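Local structure of acid phosphatase (Bacillus anthracis, 2I33) at residues Asp24-Thr29 against Pro215-Gly220; Lys59-Leu64 against Asp119-Ser124; Lys90-Ile95 against Asn125-Gln130. The protein probably hydrolyses phosphate monoesters under acidic conditions, as a magnesium-binding class C acid phosphatase of the HAD superfamily. All coordinates share one frame; numbering follows the deposited sequence.

Contact 1: residues Asp24-Thr29 against Pro215-Gly220; sequences DLWYQT and PNPMYG
Y27 meets M218 face-on, in a Met-aromatic contact that joins helix 21-29 to the loop following strand 211-213 of the HAD core. The methyl CE of M218 sits over the middle of the Y27 ring, 3.5 Å from the centroid and 13° off the ring normal, a CH-pi arrangement, while its SD is placed obliquely. The bend at chi3 of M218 (-73°) is what turns the methyl onto the ring. P215 takes the rim of the same ring: its carbonyl O lies in the ring plane, 3.3 Å from Y27 CE1. The phenol OH is hydrogen-bonded to Y37 OH of helix 31-54. W26, one residue earlier on the helix, crosses both prolines at about a right angle, with P215 CB 3.6 Å from its CH2 at the indole edge and P217 CD 3.8 Å from its CZ3. W222 of the second subunit meets the W26 indole edge-to-face, which brings the dimer interface up to this packing. The loop is shaped by an Asx turn, M218 N donating to N216 OD1 (2.9 Å), and N216 ND2 bonds the magnesium ligand D180. The carboxylate of D24 lies obliquely against the methionine, OD1 being 3.2 Å from M218 CG.

Contact 2: residues Lys59-Leu64 against Asp119-Ser124; sequences KPAIVL and DIYYIS
K59-L64 and D119-S124 pair as neighbouring parallel strands of the five-stranded HAD core sheet, their axes 4.7 Å apart and inclined by 24°. Backbone hydrogen bonds form the ladder. I62 bonds strand 119-125 through both its backbone N and O, the N donating to D119 O and the O accepting from Y121 N, both at 2.9 Å and nearly straight along the acceptor C=O. L64 likewise donates its N to Y121 O and accepts from I123 N, but this last bond is more bent, 137° at the hydrogen; the bond from D119 N to P60 O is weak.

Apolar packing differs on the two faces. Where I62, L64, I120 and Y122 project, toward helix 106-115, L64 CD1 lies 3.5 Å from I120 CG2. The side chains of I62 and I120 lie side by side, with I62 CG1 and I120 CG1 4.1 Å apart. I120 CG2 also sits over one face of the Y122 ring, toward its rim. On the face of A61, V63 and Y121, A61 CB abuts the tyrosine ring edge in its plane, whereas V63 CG1 meets I123 CD1 at 3.5 Å.

A single salt bridge closes the N-terminal end. K59 is bent at chi2 (71°) and again at chi4, which curls its ammonium group back across D119, whose OD2 also bonds H172 NE2. K59 NZ reaches D119 OD2 at 2.8 Å, from above the carboxylate plane.

Contact 3: residues Lys90-Ile95 against Asn125-Gln130; sequences KWDDWI and NRKTNQ
D92 OD1 is approached by three groups: a water donates to it, K127 NZ makes a weak hydrogen bond to it, and Q130 NE2 stands 2.8 Å from it, with the amide plane turned 80° against the carboxylate. The stronger arm of the lysine salt bridge goes to the other oxygen, D92 OD2 receiving K127 NZ at 2.9 Å on its syn side. The water on OD1 also accepts from the ammonium group. The bend at chi3 (-80°) carries the lysine amine round to the aspartate. The far end of the Q130 amide is turned back into its own loop: K127 N donates to Q130 OE1 at 3.0 Å. OE1 also accepts from a water that in turn accepts from W91 NE1 in the indole plane, while NE2 donates to another water.

These bonds join helix 91-97, in the segment between core strands 59-64 and 119-125, to the loop that leaves strand 119-125, one of the loops at the C-terminal edge of the HAD sheet. Deeper in, the side chains of I95 and R126 approach each other from opposite directions. I95 CD1 lies over the centre of one face of the guanidinium, 3.1 Å above the plane and 3.2 Å from R126 CZ, a tight fit. I95 CG2 packs on Q130 CB at 3.9 Å. The guanidinium edge keeps its polar partners: R126 NH2 forms a salt bridge with D67, a residue of the magnesium site, and NH1 bonds T134 OG1. R126 NH1 also donates in plane to a water whose O lies 2.7 Å from I95 O, to which it can donate.

Overall arrangement
Each contact brings a side chain to about 8 to 9 Å from the magnesium ion held by D65, D67 and D180. Contact 2 joins two strands of the core sheet: strand 59-64 runs straight into D65 and D67, and the side chain of L64 is about 9 Å from the metal. Contacts 1 and 3 lie beyond the strand ends, with the side chains of Y27 and R126 about 8 and 9 Å from the ion. Their centres are 19 Å apart and their nearest atoms about 5 Å. Contact 2 is 24 Å from contact 1, centre to centre, across the middle of the chain. Contacts 2 and 3 adjoin in sequence at S124-N125, although their centres are 21 Å apart.

Contact 1: residues Asp24-Thr29 against Pro215-Gly220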
loop_
_atom_site.group_PDB
_atom_site.type_symbol
_atom_site.label_atom_id
_atom_site.label_comp_id
_atom_site.label_asym_id
_atom_site.label_seq_id
_atom_site.Cartn_x
_atom_site.Cartn_y
_atom_site.Cartn_z
ATOM N N ASP A 24 -3.620 7.967 8.495
ATOM C CA ASP A 24 -4.441 7.182 9.428
ATOM C C ASP A 24 -5.827 6.977 8.873
ATOM O O ASP A 24 -6.389 5.879 8.949
ATOM C CB ASP A 24 -4.583 7.912 10.762
ATOM C CG ASP A 24 -3.316 7.943 11.565
ATOM O OD1 ASP A 24 -2.314 7.304 11.178
ATOM O OD2 ASP A 24 -3.324 8.630 12.611
ATOM N N LEU A 25 -6.359 8.031 8.291
ATOM C CA LEU A 25 -7.706 8.008 7.752
ATOM C C LEU A 25 -7.783 7.026 6.575
ATOM O O LEU A 25 -8.711 6.246 6.463
ATOM C CB LEU A 25 -8.071 9.411 7.311
ATOM C CG LEU A 25 -9.503 9.612 6.864
ATOM C CD1 LEU A 25 -10.502 9.296 7.961
ATOM C CD2 LEU A 25 -9.610 11.026 6.453
ATOM N N TRP A 26 -6.774 7.056 5.711
ATOM C CA TRP A 26 -6.680 6.089 4.617
ATOM C C TRP A 26 -6.654 4.666 5.181
ATOM O O TRP A 26 -7.351 3.754 4.740
ATOM C CB TRP A 26 -5.390 6.303 3.807
ATOM C CG TRP A 26 -5.245 5.380 2.654
ATOM C CD1 TRP A 26 -5.840 5.480 1.424
ATOM C CD2 TRP A 26 -4.445 4.200 2.609
ATOM N NE1 TRP A 26 -5.455 4.429 0.624
ATOM C CE2 TRP A 26 -4.584 3.643 1.327
ATOM C CE3 TRP A 26 -3.624 3.564 3.531
ATOM C CZ2 TRP A 26 -3.939 2.498 0.940
ATOM C CZ3 TRP A 26 -2.964 2.424 3.142
ATOM C CH2 TRP A 26 -3.151 1.877 1.859
ATOM N N TYR A 27 -5.786 4.467 6.141
ATOM C CA TYR A 27 -5.591 3.118 6.652
ATOM C C TYR A 27 -6.885 2.594 7.288
ATOM O O TYR A 27 -7.247 1.412 7.131
ATOM C CB TYR A 27 -4.490 3.136 7.685
ATOM C CG TYR A 27 -4.059 1.739 8.027
ATOM C CD1 TYR A 27 -3.107 1.091 7.268
ATOM C CD2 TYR A 27 -4.610 1.062 9.095
ATOM C CE1 TYR A 27 -2.701 -0.230 7.563
ATOM C CE2 TYR A 27 -4.219 -0.258 9.382
ATOM C CZ TYR A 27 -3.288 -0.900 8.612
ATOM O OH TYR A 27 -2.887 -2.186 8.907
ATOM N N GLN A 28 -7.590 3.469 8.002
ATOM C CA GLN A 28 -8.801 3.074 8.708
ATOM C C GLN A 28 -10.043 2.950 7.866
ATOM O O GLN A 28 -10.955 2.187 8.220
ATOM C CB GLN A 28 -9.109 4.075 9.811
ATOM C CG GLN A 28 -8.217 3.919 10.961
ATOM C CD GLN A 28 -8.840 4.405 12.253
ATOM O OE1 GLN A 28 -9.340 5.531 12.336
ATOM N NE2 GLN A 28 -8.835 3.554 13.262
ATOM N N THR A 29 -10.126 3.717 6.793
ATOM C CA THR A 29 -11.374 3.804 6.057
ATOM C C THR A 29 -11.272 3.373 4.611
ATOM O O THR A 29 -12.302 3.053 4.022
ATOM C CB THR A 29 -12.013 5.214 6.100
ATOM O OG1 THR A 29 -11.248 6.104 5.297
ATOM C CG2 THR A 29 -12.098 5.761 7.520
ATOM N N PRO A 215 0.617 -2.256 3.095
ATOM C CA PRO A 215 0.809 -0.790 3.198
ATOM C C PRO A 215 0.563 -0.204 4.569
ATOM O O PRO A 215 -0.526 -0.316 5.122
ATOM C CB PRO A 215 -0.241 -0.265 2.219
ATOM C CG PRO A 215 -1.378 -1.275 2.392
ATOM C CD PRO A 215 -0.662 -2.602 2.442
ATOM N N ASN A 216 1.551 0.503 5.090
ATOM C CA ASN A 216 1.429 1.195 6.363
ATOM C C ASN A 216 2.087 2.573 6.298
ATOM O O ASN A 216 3.257 2.757 6.631
ATOM C CB ASN A 216 2.060 0.385 7.486
ATOM C CG ASN A 216 1.963 1.098 8.819
ATOM O OD1 ASN A 216 1.356 2.200 8.882
ATOM N ND2 ASN A 216 2.531 0.508 9.863
ATOM N N PRO A 217 1.312 3.559 5.867
ATOM C CA PRO A 217 1.809 4.932 5.828
ATOM C C PRO A 217 1.710 5.671 7.143
ATOM O O PRO A 217 1.967 6.880 7.161
ATOM C CB PRO A 217 0.880 5.593 4.806
ATOM C CG PRO A 217 -0.387 4.879 5.023
ATOM C CD PRO A 217 -0.061 3.461 5.333
ATOM N N MET A 218 1.282 4.987 8.204
ATOM C CA MET A 218 1.052 5.650 9.488
ATOM C C MET A 218 2.338 5.822 10.284
ATOM O O MET A 218 2.529 6.807 11.010
ATOM C CB MET A 218 0.078 4.837 10.329
ATOM C CG MET A 218 -1.321 4.673 9.693
ATOM S SD MET A 218 -2.399 3.799 10.798
ATOM C CE MET A 218 -1.711 2.135 10.632
ATOM N N TYR A 219 3.180 4.817 10.182
ATOM C CA TYR A 219 4.359 4.715 11.012
ATOM C C TYR A 219 5.244 3.573 10.509
ATOM O O TYR A 219 4.830 2.755 9.686
ATOM C CB TYR A 219 3.970 4.482 12.472
ATOM C CG TYR A 219 3.503 3.075 12.713
ATOM C CD1 TYR A 219 2.173 2.751 12.744
ATOM C CD2 TYR A 219 4.420 2.042 12.880
ATOM C CE1 TYR A 219 1.746 1.475 12.977
ATOM C CE2 TYR A 219 3.997 0.729 13.070
ATOM C CZ TYR A 219 2.661 0.441 13.108
ATOM O OH TYR A 219 2.277 -0.864 13.304
ATOM N N GLY A 220 6.447 3.519 11.056
ATOM C CA GLY A 220 7.350 2.439 10.759
ATOM C C GLY A 220 8.764 2.899 10.587
ATOM O O GLY A 220 9.128 4.055 10.903
#

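Contact 2: residues Lys59-Leu64 against Asp119-Ser124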
loop_
_atom_site.group_PDB
_atom_site.type_symbol
_atom_site.label_atom_id
_atom_site.label_comp_id
_atom_site.label_asym_id
_atom_site.label_seq_id
_atom_site.Cartn_x
_atom_site.Cartn_y
_atom_site.Cartn_z
ATOM N N LYS A 59 10.559 -28.808 7.188
ATOM C CA LYS A 59 9.154 -28.550 7.423
ATOM C C LYS A 59 8.857 -27.112 6.986
ATOM O O LYS A 59 9.574 -26.202 7.356
ATOM C CB LYS A 59 8.895 -28.748 8.906
ATOM C CG LYS A 59 7.582 -28.291 9.471
ATOM C CD LYS A 59 6.410 -29.136 9.059
ATOM C CE LYS A 59 5.211 -28.821 9.937
ATOM N NZ LYS A 59 5.570 -28.984 11.364
ATOM N N PRO A 60 7.833 -26.911 6.147
ATOM C CA PRO A 60 7.590 -25.533 5.748
ATOM C C PRO A 60 7.059 -24.650 6.879
ATOM O O PRO A 60 6.293 -25.097 7.737
ATOM C CB PRO A 60 6.542 -25.661 4.631
ATOM C CG PRO A 60 5.950 -27.007 4.808
ATOM C CD PRO A 60 6.929 -27.868 5.489
ATOM N N ALA A 61 7.446 -23.382 6.844
ATOM C CA ALA A 61 6.847 -22.373 7.711
ATOM C C ALA A 61 6.605 -21.083 6.951
ATOM O O ALA A 61 7.172 -20.852 5.888
ATOM C CB ALA A 61 7.716 -22.075 8.893
ATOM N N ILE A 62 5.735 -20.275 7.511
ATOM C CA ILE A 62 5.640 -18.880 7.120
ATOM C C ILE A 62 5.807 -18.024 8.355
ATOM O O ILE A 62 5.611 -18.487 9.489
ATOM C CB ILE A 62 4.308 -18.539 6.429
ATOM C CG1 ILE A 62 3.140 -18.678 7.406
ATOM C CG2 ILE A 62 4.152 -19.405 5.164
ATOM C CD1 ILE A 62 1.848 -18.185 6.822
ATOM N N VAL A 63 6.235 -16.797 8.112
ATOM C CA VAL A 63 6.483 -15.825 9.140
ATOM C C VAL A 63 5.661 -14.597 8.835
ATOM O O VAL A 63 5.647 -14.159 7.705
ATOM C CB VAL A 63 7.956 -15.437 9.147
ATOM C CG1 VAL A 63 8.175 -14.130 9.915
ATOM C CG2 VAL A 63 8.775 -16.582 9.707
ATOM N N LEU A 64 4.995 -14.084 9.849
ATOM C CA LEU A 64 4.271 -12.843 9.740
ATOM C C LEU A 64 4.581 -11.911 10.876
ATOM O O LEU A 64 4.696 -12.305 12.031
ATOM C CB LEU A 64 2.772 -13.075 9.758
ATOM C CG LEU A 64 2.242 -14.140 8.808
ATOM C CD1 LEU A 64 2.077 -15.485 9.517
ATOM C CD2 LEU A 64 0.933 -13.691 8.225
ATOM N N ASP A 119 3.510 -24.633 9.464
ATOM C CA ASP A 119 3.662 -23.887 10.693
ATOM C C ASP A 119 3.689 -22.378 10.457
ATOM O O ASP A 119 4.239 -21.886 9.476
ATOM C CB ASP A 119 4.933 -24.308 11.447
ATOM C CG ASP A 119 4.766 -25.624 12.201
ATOM O OD1 ASP A 119 3.630 -25.882 12.672
ATOM O OD2 ASP A 119 5.775 -26.375 12.347
ATOM N N ILE A 120 3.081 -21.660 11.389
ATOM C CA ILE A 120 3.023 -20.206 11.350
ATOM C C ILE A 120 3.834 -19.653 12.501
ATOM O O ILE A 120 3.680 -20.087 13.646
ATOM C CB ILE A 120 1.567 -19.750 11.511
ATOM C CG1 ILE A 120 0.740 -20.313 10.342
ATOM C CG2 ILE A 120 1.467 -18.236 11.628
ATOM C CD1 ILE A 120 -0.738 -20.308 10.605
ATOM N N TYR A 121 4.697 -18.679 12.205
ATOM C CA TYR A 121 5.405 -17.932 13.241
ATOM C C TYR A 121 5.076 -16.480 13.137
ATOM O O TYR A 121 5.223 -15.877 12.087
ATOM C CB TYR A 121 6.894 -18.154 13.170
ATOM C CG TYR A 121 7.106 -19.593 13.495
ATOM C CD1 TYR A 121 7.136 -20.020 14.811
ATOM C CD2 TYR A 121 7.152 -20.552 12.489
ATOM C CE1 TYR A 121 7.254 -21.368 15.116
ATOM C CE2 TYR A 121 7.271 -21.870 12.771
ATOM C CZ TYR A 121 7.325 -22.286 14.077
ATOM O OH TYR A 121 7.453 -23.634 14.334
ATOM N N TYR A 122 4.551 -15.959 14.232
ATOM C CA TYR A 122 4.255 -14.537 14.341
ATOM C C TYR A 122 5.469 -13.890 14.991
ATOM O O TYR A 122 5.643 -13.971 16.198
ATOM C CB TYR A 122 3.018 -14.282 15.196
ATOM C CG TYR A 122 1.786 -15.038 14.754
ATOM C CD1 TYR A 122 1.020 -14.592 13.713
ATOM C CD2 TYR A 122 1.392 -16.218 15.395
ATOM C CE1 TYR A 122 -0.110 -15.256 13.313
ATOM C CE2 TYR A 122 0.278 -16.897 14.989
ATOM C CZ TYR A 122 -0.477 -16.410 13.951
ATOM O OH TYR A 122 -1.606 -17.077 13.546
ATOM N N ILE A 123 6.299 -13.224 14.186
ATOM C CA ILE A 123 7.490 -12.563 14.685
ATOM C C ILE A 123 7.157 -11.079 14.735
ATOM O O ILE A 123 7.034 -10.446 13.710
ATOM C CB ILE A 123 8.701 -12.855 13.790
ATOM C CG1 ILE A 123 8.932 -14.369 13.736
ATOM C CG2 ILE A 123 9.939 -12.128 14.332
ATOM C CD1 ILE A 123 10.058 -14.810 12.816
ATOM N N SER A 124 7.050 -10.554 15.950
ATOM C CA SER A 124 6.507 -9.225 16.206
ATOM C C SER A 124 7.356 -8.490 17.217
ATOM O O SER A 124 7.893 -9.110 18.130
ATOM C CB SER A 124 5.098 -9.382 16.771
ATOM O OG SER A 124 4.656 -8.197 17.391
#

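Contact 3: residues Lys90-Ile95 against Asn125-Gln130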
loop_
_atom_site.group_PDB
_atom_site.type_symbol
_atom_site.label_atom_id
_atom_site.label_comp_id
_atom_site.label_asym_id
_atom_site.label_seq_id
_atom_site.Cartn_x
_atom_site.Cartn_y
_atom_site.Cartn_z
ATOM N N LYS A 90 -0.064 5.636 25.748
ATOM C CA LYS A 90 -1.168 4.670 25.903
ATOM C C LYS A 90 -1.101 3.479 24.933
ATOM O O LYS A 90 -2.078 2.769 24.714
ATOM C CB LYS A 90 -2.513 5.422 25.898
ATOM C CG LYS A 90 -2.659 6.287 27.125
ATOM C CD LYS A 90 -4.034 6.886 27.297
ATOM C CE LYS A 90 -4.147 7.529 28.677
ATOM N NZ LYS A 90 -5.446 8.214 28.985
ATOM N N TRP A 91 0.083 3.196 24.380
ATOM C CA TRP A 91 0.232 2.026 23.542
ATOM C C TRP A 91 0.052 0.752 24.364
ATOM O O TRP A 91 -0.671 -0.167 23.962
ATOM C CB TRP A 91 1.589 2.036 22.856
ATOM C CG TRP A 91 1.848 0.824 22.065
ATOM C CD1 TRP A 91 2.721 -0.167 22.358
ATOM C CD2 TRP A 91 1.243 0.482 20.823
ATOM N NE1 TRP A 91 2.678 -1.140 21.372
ATOM C CE2 TRP A 91 1.777 -0.762 20.419
ATOM C CE3 TRP A 91 0.288 1.089 20.017
ATOM C CZ2 TRP A 91 1.382 -1.395 19.231
ATOM C CZ3 TRP A 91 -0.083 0.478 18.857
ATOM C CH2 TRP A 91 0.454 -0.757 18.468
ATOM N N ASP A 92 0.689 0.681 25.521
ATOM C CA ASP A 92 0.533 -0.508 26.362
ATOM C C ASP A 92 -0.909 -0.689 26.803
ATOM O O ASP A 92 -1.398 -1.835 26.868
ATOM C CB ASP A 92 1.443 -0.434 27.571
ATOM C CG ASP A 92 2.908 -0.631 27.196
ATOM O OD1 ASP A 92 3.162 -0.899 25.990
ATOM O OD2 ASP A 92 3.754 -0.521 28.127
ATOM N N ASP A 93 -1.583 0.418 27.108
ATOM C CA ASP A 93 -3.014 0.374 27.449
ATOM C C ASP A 93 -3.799 -0.282 26.304
ATOM O O ASP A 93 -4.619 -1.179 26.517
ATOM C CB ASP A 93 -3.571 1.776 27.723
ATOM C CG ASP A 93 -3.131 2.360 29.071
ATOM O OD1 ASP A 93 -2.447 1.684 29.876
ATOM O OD2 ASP A 93 -3.549 3.507 29.350
ATOM N N TRP A 94 -3.520 0.173 25.097
ATOM C CA TRP A 94 -4.125 -0.391 23.895
ATOM C C TRP A 94 -3.828 -1.888 23.757
ATOM O O TRP A 94 -4.741 -2.711 23.559
ATOM C CB TRP A 94 -3.600 0.363 22.685
ATOM C CG TRP A 94 -3.904 -0.301 21.395
ATOM C CD1 TRP A 94 -3.018 -0.870 20.549
ATOM C CD2 TRP A 94 -5.199 -0.535 20.833
ATOM N NE1 TRP A 94 -3.665 -1.421 19.458
ATOM C CE2 TRP A 94 -5.010 -1.261 19.627
ATOM C CE3 TRP A 94 -6.494 -0.242 21.232
ATOM C CZ2 TRP A 94 -6.080 -1.630 18.804
ATOM C CZ3 TRP A 94 -7.541 -0.628 20.421
ATOM C CH2 TRP A 94 -7.331 -1.318 19.235
ATOM N N ILE A 95 -2.564 -2.258 23.845
ATOM C CA ILE A 95 -2.206 -3.686 23.740
ATOM C C ILE A 95 -2.947 -4.525 24.779
ATOM O O ILE A 95 -3.456 -5.615 24.459
ATOM C CB ILE A 95 -0.701 -3.857 23.891
ATOM C CG1 ILE A 95 0.007 -3.235 22.683
ATOM C CG2 ILE A 95 -0.345 -5.348 24.080
ATOM C CD1 ILE A 95 -0.166 -3.931 21.368
ATOM N N ASN A 125 7.501 -7.173 17.058
ATOM C CA ASN A 125 8.225 -6.369 18.024
ATOM C C ASN A 125 7.392 -5.802 19.178
ATOM O O ASN A 125 7.871 -4.958 19.938
ATOM C CB ASN A 125 9.067 -5.306 17.318
ATOM C CG ASN A 125 10.185 -5.926 16.509
ATOM O OD1 ASN A 125 10.479 -7.100 16.691
ATOM N ND2 ASN A 125 10.815 -5.149 15.632
ATOM N N ARG A 126 6.192 -6.353 19.371
ATOM C CA ARG A 126 5.611 -6.310 20.707
ATOM C C ARG A 126 6.624 -6.885 21.687
ATOM O O ARG A 126 7.472 -7.726 21.327
ATOM C CB ARG A 126 4.319 -7.102 20.760
ATOM C CG ARG A 126 3.192 -6.458 20.006
ATOM C CD ARG A 126 2.064 -7.393 19.807
ATOM N NE ARG A 126 0.967 -6.656 19.204
ATOM C CZ ARG A 126 -0.276 -6.608 19.658
ATOM N NH1 ARG A 126 -0.644 -7.289 20.723
ATOM N NH2 ARG A 126 -1.154 -5.824 19.046
ATOM N N LYS A 127 6.539 -6.406 22.921
ATOM C CA LYS A 127 7.459 -6.797 23.966
ATOM C C LYS A 127 7.075 -8.179 24.480
ATOM O O LYS A 127 5.912 -8.532 24.542
ATOM C CB LYS A 127 7.408 -5.771 25.090
ATOM C CG LYS A 127 7.743 -4.332 24.641
ATOM C CD LYS A 127 7.632 -3.323 25.788
ATOM C CE LYS A 127 6.183 -2.918 26.060
ATOM N NZ LYS A 127 6.066 -1.782 27.018
ATOM N N THR A 128 8.067 -8.956 24.888
ATOM C CA THR A 128 7.788 -10.271 25.451
ATOM C C THR A 128 6.804 -10.233 26.637
ATOM O O THR A 128 6.052 -11.189 26.846
ATOM C CB THR A 128 9.088 -10.957 25.854
ATOM O OG1 THR A 128 9.907 -10.011 26.557
ATOM C CG2 THR A 128 9.804 -11.441 24.618
ATOM N N ASN A 129 6.769 -9.125 27.380
ATOM C CA ASN A 129 5.821 -9.000 28.502
ATOM C C ASN A 129 4.390 -8.667 28.067
ATOM O O ASN A 129 3.482 -8.545 28.890
ATOM C CB ASN A 129 6.330 -8.025 29.578
ATOM C CG ASN A 129 6.361 -6.570 29.110
ATOM O OD1 ASN A 129 5.806 -6.217 28.078
ATOM N ND2 ASN A 129 7.025 -5.720 29.887
ATOM N N GLN A 130 4.197 -8.563 26.757
ATOM C CA GLN A 130 2.879 -8.386 26.174
ATOM C C GLN A 130 2.411 -9.681 25.534
ATOM O O GLN A 130 1.441 -9.688 24.818
ATOM C CB GLN A 130 2.927 -7.246 25.154
ATOM C CG GLN A 130 3.262 -5.940 25.820
ATOM C CD GLN A 130 3.500 -4.804 24.868
ATOM O OE1 GLN A 130 4.119 -4.962 23.825
ATOM N NE2 GLN A 130 3.025 -3.616 25.253
HETATM O O HOH W 1 4.432 -3.171 21.880
HETATM O O HOH W 2 1.058 -3.797 27.473
HETATM O O HOH W 3 5.541 0.089 24.696
HETATM O O HOH W 4 -3.030 -7.400 22.426
#